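Local coordinates for berberine bridge enzyme-like 28 (Arabidopsis thaliana, PDB 5D79), which works as an FAD-dependent oxidoreductase of the berberine bridge enzyme-like family and takes part in the plant's adaptation to salt stress, at residues Tyr224-Arg229 with Phe504-Arg509; Lys279-Leu284 with Leu314-Glu319. One frame throughout, in Å; residues are numbered along the deposited sequence.

Contact 1. Residues Tyr224-Arg229 with Phe504-Arg509; sequences YFWAIR and FERLVR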
ATOM      1  N   TYR A 224       4.043   5.921  20.118  1.00 22.89           N
ATOM      2  CA  TYR A 224       4.468   6.498  18.857  1.00 22.18           C
ATOM      3  C   TYR A 224       4.875   5.377  17.896  1.00 22.08           C
ATOM      4  O   TYR A 224       4.440   5.349  16.737  1.00 22.87           O
ATOM      5  CB  TYR A 224       5.626   7.477  19.096  1.00 19.27           C
ATOM      6  CG  TYR A 224       5.736   8.643  18.122  1.00 24.06           C
ATOM      7  CD1 TYR A 224       5.320   8.535  16.786  1.00 20.42           C
ATOM      8  CD2 TYR A 224       6.278   9.854  18.543  1.00 28.44           C
ATOM      9  CE1 TYR A 224       5.440   9.610  15.915  1.00 20.55           C
ATOM     10  CE2 TYR A 224       6.402  10.923  17.686  1.00 29.77           C
ATOM     11  CZ  TYR A 224       5.989  10.803  16.376  1.00 26.65           C
ATOM     12  OH  TYR A 224       6.130  11.903  15.556  1.00 24.51           O
ATOM     13  N   PHE A 225       5.702   4.453  18.392  1.00 19.44           N
ATOM     14  CA  PHE A 225       6.198   3.325  17.594  1.00 19.20           C
ATOM     15  C   PHE A 225       5.068   2.451  17.054  1.00 16.79           C
ATOM     16  O   PHE A 225       5.171   1.824  16.001  1.00 14.60           O
ATOM     17  CB  PHE A 225       7.160   2.465  18.420  1.00 21.94           C
ATOM     18  CG  PHE A 225       7.855   1.402  17.612  1.00 23.11           C
ATOM     19  CD1 PHE A 225       8.800   1.750  16.656  1.00 25.10           C
ATOM     20  CD2 PHE A 225       7.554   0.062  17.794  1.00 21.40           C
ATOM     21  CE1 PHE A 225       9.428   0.778  15.893  1.00 24.57           C
ATOM     22  CE2 PHE A 225       8.179  -0.912  17.039  1.00 19.82           C
ATOM     23  CZ  PHE A 225       9.116  -0.556  16.087  1.00 22.24           C
ATOM     24  N   TRP A 226       3.975   2.412  17.792  1.00 19.66           N
ATOM     25  CA  TRP A 226       2.831   1.619  17.396  1.00 18.24           C
ATOM     26  C   TRP A 226       2.100   2.332  16.257  1.00 16.60           C
ATOM     27  O   TRP A 226       1.830   1.739  15.208  1.00 16.15           O
ATOM     28  CB  TRP A 226       1.936   1.383  18.624  1.00 19.06           C
ATOM     29  CG  TRP A 226       0.629   0.705  18.392  1.00 16.84           C
ATOM     30  CD1 TRP A 226       0.382  -0.636  18.421  1.00 13.67           C
ATOM     31  CD2 TRP A 226      -0.630   1.342  18.147  1.00 14.84           C
ATOM     32  NE1 TRP A 226      -0.948  -0.875  18.182  1.00 15.03           N
ATOM     33  CE2 TRP A 226      -1.591   0.326  18.012  1.00 16.63           C
ATOM     34  CE3 TRP A 226      -1.034   2.672  18.011  1.00 14.06           C
ATOM     35  CZ2 TRP A 226      -2.934   0.603  17.754  1.00 19.14           C
ATOM     36  CZ3 TRP A 226      -2.360   2.943  17.759  1.00 13.87           C
ATOM     37  CH2 TRP A 226      -3.294   1.919  17.633  1.00 18.26           C
ATOM     38  N   ALA A 227       1.836   3.619  16.451  1.00 18.54           N
ATOM     39  CA  ALA A 227       1.022   4.396  15.522  1.00 18.84           C
ATOM     40  C   ALA A 227       1.615   4.452  14.117  1.00 18.53           C
ATOM     41  O   ALA A 227       0.878   4.405  13.133  1.00 16.27           O
ATOM     42  CB  ALA A 227       0.821   5.800  16.058  1.00 18.36           C
ATOM     43  N   ILE A 228       2.937   4.546  14.021  1.00 22.15           N
ATOM     44  CA  ILE A 228       3.575   4.673  12.710  1.00 24.85           C
ATOM     45  C   ILE A 228       3.566   3.355  11.937  1.00 23.24           C
ATOM     46  O   ILE A 228       3.795   3.345  10.730  1.00 19.40           O
ATOM     47  CB  ILE A 228       5.042   5.193  12.819  1.00 20.14           C
ATOM     48  CG1 ILE A 228       5.898   4.271  13.690  1.00 20.38           C
ATOM     49  CG2 ILE A 228       5.066   6.596  13.380  1.00 21.93           C
ATOM     50  CD1 ILE A 228       7.358   4.671  13.742  1.00 15.72           C
ATOM     51  N   ARG A 229       3.288   2.245  12.620  1.00 22.76           N
ATOM     52  CA  ARG A 229       3.308   0.940  11.961  1.00 17.51           C
ATOM     53  C   ARG A 229       1.919   0.468  11.539  1.00 16.28           C
ATOM     54  O   ARG A 229       1.500  -0.641  11.900  1.00 15.58           O
ATOM     55  CB  ARG A 229       3.954  -0.109  12.866  1.00 15.91           C
ATOM     56  CG  ARG A 229       5.456   0.071  13.046  1.00 16.89           C
ATOM     57  CD  ARG A 229       6.004  -0.996  13.983  1.00 23.44           C
ATOM     58  NE  ARG A 229       5.518  -0.800  15.350  1.00 27.32           N
ATOM     59  CZ  ARG A 229       5.154  -1.780  16.169  1.00 20.33           C
ATOM     60  NH1 ARG A 229       5.215  -3.041  15.770  1.00 20.79           N
ATOM     61  NH2 ARG A 229       4.729  -1.492  17.388  1.00 20.07           N
ATOM     62  N   PHE A 504      -8.972   2.974  16.380  1.00 15.31           N
ATOM     63  CA  PHE A 504      -9.062   4.403  16.086  1.00 19.59           C
ATOM     64  C   PHE A 504      -8.855   5.299  17.320  1.00 22.04           C
ATOM     65  O   PHE A 504      -8.160   6.311  17.236  1.00 14.91           O
ATOM     66  CB  PHE A 504     -10.406   4.732  15.434  1.00 19.71           C
ATOM     67  CG  PHE A 504     -10.616   6.208  15.183  1.00 23.64           C
ATOM     68  CD1 PHE A 504      -9.900   6.866  14.181  1.00 24.41           C
ATOM     69  CD2 PHE A 504     -11.529   6.937  15.942  1.00 18.03           C
ATOM     70  CE1 PHE A 504     -10.092   8.220  13.943  1.00 20.85           C
ATOM     71  CE2 PHE A 504     -11.725   8.286  15.713  1.00 19.38           C
ATOM     72  CZ  PHE A 504     -11.004   8.933  14.711  1.00 20.26           C
ATOM     73  N   GLU A 505      -9.436   4.919  18.460  1.00 22.21           N
ATOM     74  CA  GLU A 505      -9.339   5.746  19.663  1.00 22.70           C
ATOM     75  C   GLU A 505      -7.901   5.864  20.146  1.00 20.42           C
ATOM     76  O   GLU A 505      -7.452   6.961  20.467  1.00 20.12           O
ATOM     77  CB  GLU A 505     -10.232   5.202  20.775  1.00 21.92           C
ATOM     78  CG  GLU A 505     -11.718   5.369  20.480  1.00 28.28           C
ATOM     79  CD  GLU A 505     -12.158   6.829  20.245  1.00 28.05           C
ATOM     80  OE1 GLU A 505     -11.569   7.764  20.844  1.00 21.90           O
ATOM     81  OE2 GLU A 505     -13.107   7.025  19.452  1.00 29.82           O
ATOM     82  N   ARG A 506      -7.168   4.751  20.171  1.00 20.10           N
ATOM     83  CA  ARG A 506      -5.757   4.802  20.564  1.00 20.78           C
ATOM     84  C   ARG A 506      -4.933   5.720  19.652  1.00 22.75           C
ATOM     85  O   ARG A 506      -4.165   6.555  20.138  1.00 24.14           O
ATOM     86  CB  ARG A 506      -5.130   3.406  20.584  1.00 16.54           C
ATOM     87  CG  ARG A 506      -3.682   3.450  21.053  1.00 17.95           C
ATOM     88  CD  ARG A 506      -3.020   2.089  21.197  1.00 21.00           C
ATOM     89  NE  ARG A 506      -1.666   2.252  21.726  1.00 20.92           N
ATOM     90  CZ  ARG A 506      -0.768   1.281  21.836  1.00 18.06           C
ATOM     91  NH1 ARG A 506      -1.065   0.050  21.460  1.00 15.48           N
ATOM     92  NH2 ARG A 506       0.434   1.549  22.323  1.00 19.11           N
ATOM     93  N   LEU A 507      -5.100   5.562  18.338  1.00 22.57           N
ATOM     94  CA  LEU A 507      -4.415   6.397  17.356  1.00 20.57           C
ATOM     95  C   LEU A 507      -4.627   7.886  17.652  1.00 24.02           C
ATOM     96  O   LEU A 507      -3.685   8.682  17.576  1.00 21.74           O
ATOM     97  CB  LEU A 507      -4.899   6.062  15.942  1.00 14.46           C
ATOM     98  CG  LEU A 507      -4.354   4.772  15.341  1.00 13.81           C
ATOM     99  CD1 LEU A 507      -5.247   4.284  14.221  1.00 13.23           C
ATOM    100  CD2 LEU A 507      -2.926   4.990  14.855  1.00 14.59           C
ATOM    101  N   VAL A 508      -5.868   8.240  18.000  1.00 23.75           N
ATOM    102  CA  VAL A 508      -6.242   9.614  18.351  1.00 23.97           C
ATOM    103  C   VAL A 508      -5.558  10.065  19.640  1.00 20.15           C
ATOM    104  O   VAL A 508      -5.107  11.208  19.744  1.00 21.30           O
ATOM    105  CB  VAL A 508      -7.782   9.755  18.490  1.00 28.23           C
ATOM    106  CG1 VAL A 508      -8.156  10.914  19.398  1.00 28.52           C
ATOM    107  CG2 VAL A 508      -8.420   9.935  17.122  1.00 28.05           C
ATOM    108  N   ARG A 509      -5.462   9.162  20.612  1.00 20.31           N
ATOM    109  CA  ARG A 509      -4.730   9.463  21.836  1.00 22.15           C
ATOM    110  C   ARG A 509      -3.251   9.694  21.512  1.00 23.61           C
ATOM    111  O   ARG A 509      -2.667  10.708  21.912  1.00 22.45           O
ATOM    112  CB  ARG A 509      -4.887   8.341  22.869  1.00 22.14           C
ATOM    113  CG  ARG A 509      -6.329   8.063  23.307  1.00 20.80           C
ATOM    114  CD  ARG A 509      -7.096   9.325  23.686  1.00 21.69           C
ATOM    115  NE  ARG A 509      -8.320   9.024  24.438  1.00 27.23           N
ATOM    116  CZ  ARG A 509      -9.520   8.848  23.894  1.00 30.49           C
ATOM    117  NH1 ARG A 509      -9.680   8.941  22.578  1.00 33.53           N
ATOM    118  NH2 ARG A 509     -10.564   8.579  24.666  1.00 19.29           N
TER

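Contact 2. Residues Lys279-Leu284 with Leu314-Glu319; sequences KVPDDL and LALMEE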
ATOM      1  N   LYS A 279      -7.618 -21.088   5.403  1.00 15.71           N
ATOM      2  CA  LYS A 279      -7.454 -22.164   6.375  1.00 15.21           C
ATOM      3  C   LYS A 279      -6.346 -23.146   5.996  1.00 18.09           C
ATOM      4  O   LYS A 279      -6.063 -24.074   6.752  1.00 20.47           O
ATOM      5  CB  LYS A 279      -8.764 -22.934   6.541  1.00 15.97           C
ATOM      6  CG  LYS A 279      -9.933 -22.106   7.060  1.00 20.99           C
ATOM      7  CD  LYS A 279     -11.233 -22.910   6.995  1.00 24.84           C
ATOM      8  CE  LYS A 279     -12.447 -22.024   7.176  1.00 26.58           C
ATOM      9  NZ  LYS A 279     -12.397 -20.837   6.265  1.00 27.30           N
ATOM     10  N   VAL A 280      -5.734 -22.966   4.825  1.00 15.34           N
ATOM     11  CA  VAL A 280      -4.646 -23.847   4.402  1.00 13.38           C
ATOM     12  C   VAL A 280      -3.410 -23.525   5.222  1.00 15.81           C
ATOM     13  O   VAL A 280      -3.425 -22.541   5.952  1.00 16.20           O
ATOM     14  CB  VAL A 280      -4.341 -23.708   2.900  1.00 13.08           C
ATOM     15  CG1 VAL A 280      -5.438 -24.367   2.073  1.00 14.39           C
ATOM     16  CG2 VAL A 280      -4.150 -22.247   2.524  1.00 15.32           C
ATOM     17  N   PRO A 281      -2.338 -24.346   5.125  1.00 21.27           N
ATOM     18  CA  PRO A 281      -1.173 -24.001   5.953  1.00 16.85           C
ATOM     19  C   PRO A 281      -0.622 -22.618   5.641  1.00 15.76           C
ATOM     20  O   PRO A 281      -0.853 -22.105   4.547  1.00 17.93           O
ATOM     21  CB  PRO A 281      -0.155 -25.093   5.600  1.00 19.80           C
ATOM     22  CG  PRO A 281      -0.984 -26.254   5.202  1.00 22.28           C
ATOM     23  CD  PRO A 281      -2.159 -25.661   4.469  1.00 22.34           C
ATOM     24  N   ASP A 282       0.069 -22.028   6.616  1.00 14.85           N
ATOM     25  CA  ASP A 282       0.656 -20.696   6.513  1.00 13.50           C
ATOM     26  C   ASP A 282       1.587 -20.580   5.320  1.00 13.84           C
ATOM     27  O   ASP A 282       1.795 -19.491   4.790  1.00 16.71           O
ATOM     28  CB  ASP A 282       1.437 -20.348   7.783  1.00 13.39           C
ATOM     29  CG  ASP A 282       0.546 -20.053   8.961  1.00 24.75           C
ATOM     30  OD1 ASP A 282      -0.688 -20.173   8.822  1.00 29.32           O
ATOM     31  OD2 ASP A 282       1.083 -19.721  10.042  1.00 27.71           O
ATOM     32  N   ASP A 283       2.159 -21.710   4.923  1.00 16.58           N
ATOM     33  CA  ASP A 283       3.105 -21.770   3.806  1.00 21.82           C
ATOM     34  C   ASP A 283       2.456 -21.561   2.426  1.00 14.23           C
ATOM     35  O   ASP A 283       3.138 -21.227   1.469  1.00 14.34           O
ATOM     36  CB  ASP A 283       3.853 -23.114   3.827  1.00 21.96           C
ATOM     37  CG  ASP A 283       4.872 -23.208   4.956  1.00 22.94           C
ATOM     38  OD1 ASP A 283       5.407 -22.155   5.364  1.00 22.00           O
ATOM     39  OD2 ASP A 283       5.143 -24.334   5.432  1.00 23.15           O
ATOM     40  N   LEU A 284       1.140 -21.743   2.344  1.00 16.12           N
ATOM     41  CA  LEU A 284       0.413 -21.655   1.079  1.00 16.86           C
ATOM     42  C   LEU A 284      -0.400 -20.366   0.915  1.00 13.45           C
ATOM     43  O   LEU A 284      -1.327 -20.095   1.672  1.00 13.75           O
ATOM     44  CB  LEU A 284      -0.523 -22.864   0.916  1.00 17.72           C
ATOM     45  CG  LEU A 284      -1.325 -22.947  -0.390  1.00 17.58           C
ATOM     46  CD1 LEU A 284      -0.397 -22.821  -1.589  1.00 15.96           C
ATOM     47  CD2 LEU A 284      -2.096 -24.261  -0.468  1.00 17.92           C
ATOM     48  N   LEU A 314       1.784 -29.969  -4.234  1.00 25.22           N
ATOM     49  CA  LEU A 314       0.842 -30.764  -5.021  1.00 28.63           C
ATOM     50  C   LEU A 314       0.003 -31.690  -4.150  1.00 29.58           C
ATOM     51  O   LEU A 314      -1.197 -31.843  -4.374  1.00 29.19           O
ATOM     52  CB  LEU A 314       1.593 -31.582  -6.086  1.00 26.49           C
ATOM     53  CG  LEU A 314       2.251 -30.750  -7.192  1.00 20.31           C
ATOM     54  CD1 LEU A 314       3.066 -31.619  -8.141  1.00 18.20           C
ATOM     55  CD2 LEU A 314       1.194 -29.947  -7.937  1.00 21.03           C
ATOM     56  N   ALA A 315       0.649 -32.312  -3.168  1.00 30.47           N
ATOM     57  CA  ALA A 315      -0.023 -33.214  -2.249  1.00 26.99           C
ATOM     58  C   ALA A 315      -0.955 -32.426  -1.351  1.00 25.24           C
ATOM     59  O   ALA A 315      -2.029 -32.902  -0.979  1.00 26.53           O
ATOM     60  CB  ALA A 315       0.989 -33.975  -1.424  1.00 29.05           C
ATOM     61  N   LEU A 316      -0.538 -31.213  -1.007  1.00 23.78           N
ATOM     62  CA  LEU A 316      -1.348 -30.350  -0.163  1.00 24.18           C
ATOM     63  C   LEU A 316      -2.576 -29.859  -0.930  1.00 26.08           C
ATOM     64  O   LEU A 316      -3.659 -29.717  -0.361  1.00 31.14           O
ATOM     65  CB  LEU A 316      -0.519 -29.173   0.353  1.00 22.51           C
ATOM     66  CG  LEU A 316      -1.191 -28.198   1.323  1.00 29.84           C
ATOM     67  CD1 LEU A 316      -1.665 -28.890   2.582  1.00 30.58           C
ATOM     68  CD2 LEU A 316      -0.240 -27.070   1.675  1.00 33.23           C
ATOM     69  N   MET A 317      -2.426 -29.637  -2.229  1.00 23.88           N
ATOM     70  CA  MET A 317      -3.507 -29.031  -2.995  1.00 25.96           C
ATOM     71  C   MET A 317      -4.562 -30.030  -3.464  1.00 27.32           C
ATOM     72  O   MET A 317      -5.686 -29.638  -3.765  1.00 25.41           O
ATOM     73  CB  MET A 317      -2.944 -28.273  -4.200  1.00 26.34           C
ATOM     74  CG  MET A 317      -2.407 -26.880  -3.866  1.00 26.86           C
ATOM     75  SD  MET A 317      -3.624 -25.556  -4.014  1.00 26.41           S
ATOM     76  CE  MET A 317      -4.061 -25.716  -5.735  1.00 29.33           C
ATOM     77  N   GLU A 318      -4.210 -31.308  -3.545  1.00 31.57           N
ATOM     78  CA  GLU A 318      -5.198 -32.332  -3.906  1.00 38.03           C
ATOM     79  C   GLU A 318      -6.043 -32.658  -2.677  1.00 37.35           C
ATOM     80  O   GLU A 318      -7.200 -33.083  -2.776  1.00 35.31           O
ATOM     81  CB  GLU A 318      -4.513 -33.592  -4.454  1.00 47.70           C
ATOM     82  CG  GLU A 318      -3.825 -33.403  -5.805  1.00 55.23           C
ATOM     83  CD  GLU A 318      -2.468 -34.089  -5.874  1.00 63.48           C
ATOM     84  OE1 GLU A 318      -2.073 -34.718  -4.865  1.00 66.02           O
ATOM     85  OE2 GLU A 318      -1.795 -33.992  -6.930  1.00 64.64           O
ATOM     86  N   GLU A 319      -5.432 -32.430  -1.517  1.00 39.53           N
ATOM     87  CA  GLU A 319      -6.045 -32.624  -0.209  1.00 38.91           C
ATOM     88  C   GLU A 319      -7.044 -31.516   0.147  1.00 32.72           C
ATOM     89  O   GLU A 319      -8.171 -31.798   0.560  1.00 35.20           O
ATOM     90  CB  GLU A 319      -4.944 -32.704   0.853  1.00 46.66           C
ATOM     91  CG  GLU A 319      -5.403 -32.499   2.285  1.00 57.78           C
ATOM     92  CD  GLU A 319      -5.965 -33.758   2.907  1.00 69.06           C
ATOM     93  OE1 GLU A 319      -6.055 -34.787   2.195  1.00 71.67           O
ATOM     94  OE2 GLU A 319      -6.313 -33.712   4.110  1.00 73.50           O
TER

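Contact 1. Residues Tyr224-Arg229 with Phe504-Arg509
The guanidinium of R506 lies flat over one face of the W226 indole, the two planes only 17° apart and their centres 3.8 Å from each other. The extended arginine chain runs across the whole bicycle. R506 CD stands 3.5 Å from the centroid of the six-membered ring of W226, almost on its normal, a CH-pi contact. R506 CZ lies over the five-membered ring at 3.8 Å from its centroid, 15° off the normal, a cation-pi interaction. With CG anti to the backbone N (chi1 -177°), R506 reaches out from its helix and crosses the indole at a slant. NH1 of R506 comes within 3.4 Å of W226 NE1, but both are donors, so this closeness belongs to the stack. The polar ends are served by other groups: NE1 of W226 bonds to the carbonyl of Y413, and NH2 of R506 forms a salt bridge with D223, one residue ahead of Y224. That bridge probably helps hold the guanidinium flat. L507 meets the indole obliquely, its CD2 3.6 Å from W226 CZ3, and the same methyl reaches A227 CB at 4.0 Å. The stack and this small apolar patch join helix 222-227 of the PCMH-type FAD-binding domain to helix 504-514 of the C-terminal berberine-like segment, an interface consistent with the berberine bridge enzyme fold.

Contact 2. Residues Lys279-Leu284 with Leu314-Glu319
The forked end of L316 projects from helix 310-320 and meets the CG-CD side of the P281 ring with both methyls. CD2 of L316 is 3.7 Å from P281 CD, and CD1 of L316 is 3.8 Å from the same ring carbon, so the proline sits across the fork and does not touch one prong alone. P281 and L284 form two adjoining walls of the hollow that receives the leucine, meeting CD2 of L316 at roughly a right angle: this methyl also lies 4.0 Å from L284 CD2, while P281 CD and L284 CD2 are 5.1 Å apart. A type I turn from P281 to L284, closed by the bond of L284 N to P281 O, brings these two walls together. The fit is reciprocal. CD2 of L284 fills the notch between two neighbouring side chains of the helix, with L316 CD2 to one side and M317 SD, at 4.1 Å, to the other. In both leucines CG is anti to the backbone N (chi1 -178° for L284, -177° for L316), and the two chains pass antiparallel to one another. The bent M317 chain instead comes roughly perpendicular to L284, sulfur toward the methyl. All of this contact is apolar. Y306, at the end of strand 298-306, touches both leucines, and R193 binds the carbonyls of V280 and P281, tying the turn to the FAD-binding side of the protein. Together the pieces form a beta hairpin, strands 284-292 and 298-306, followed by helix 310-320 that packs back on the turn entering it, within the large antiparallel sheet characteristic of the substrate domain in berberine bridge enzymes.

From the N terminus the chain first reaches 224-229, on helix 222-227 in the PCMH-type FAD-binding range. After strand 238-248 it enters the seven-stranded antiparallel sheet; the loop 279-284 before strand 284-292 and helix segment 314-319 form contact 2 and close a loop of 29 residues that carry most of strand 284-292 and all of strand 298-306. Much later, 504-509 returns to 224-229, and contact 1 closes a loop of 274 residues. Contact 2 is thus nested inside contact 1, without crossing. The centres are 36 Å apart and the nearest atoms about 18 Å: contact 2 is local to a hairpin inside the sheet and the helix after it, whereas contact 1 ties the C-terminal helix to the FAD-binding part.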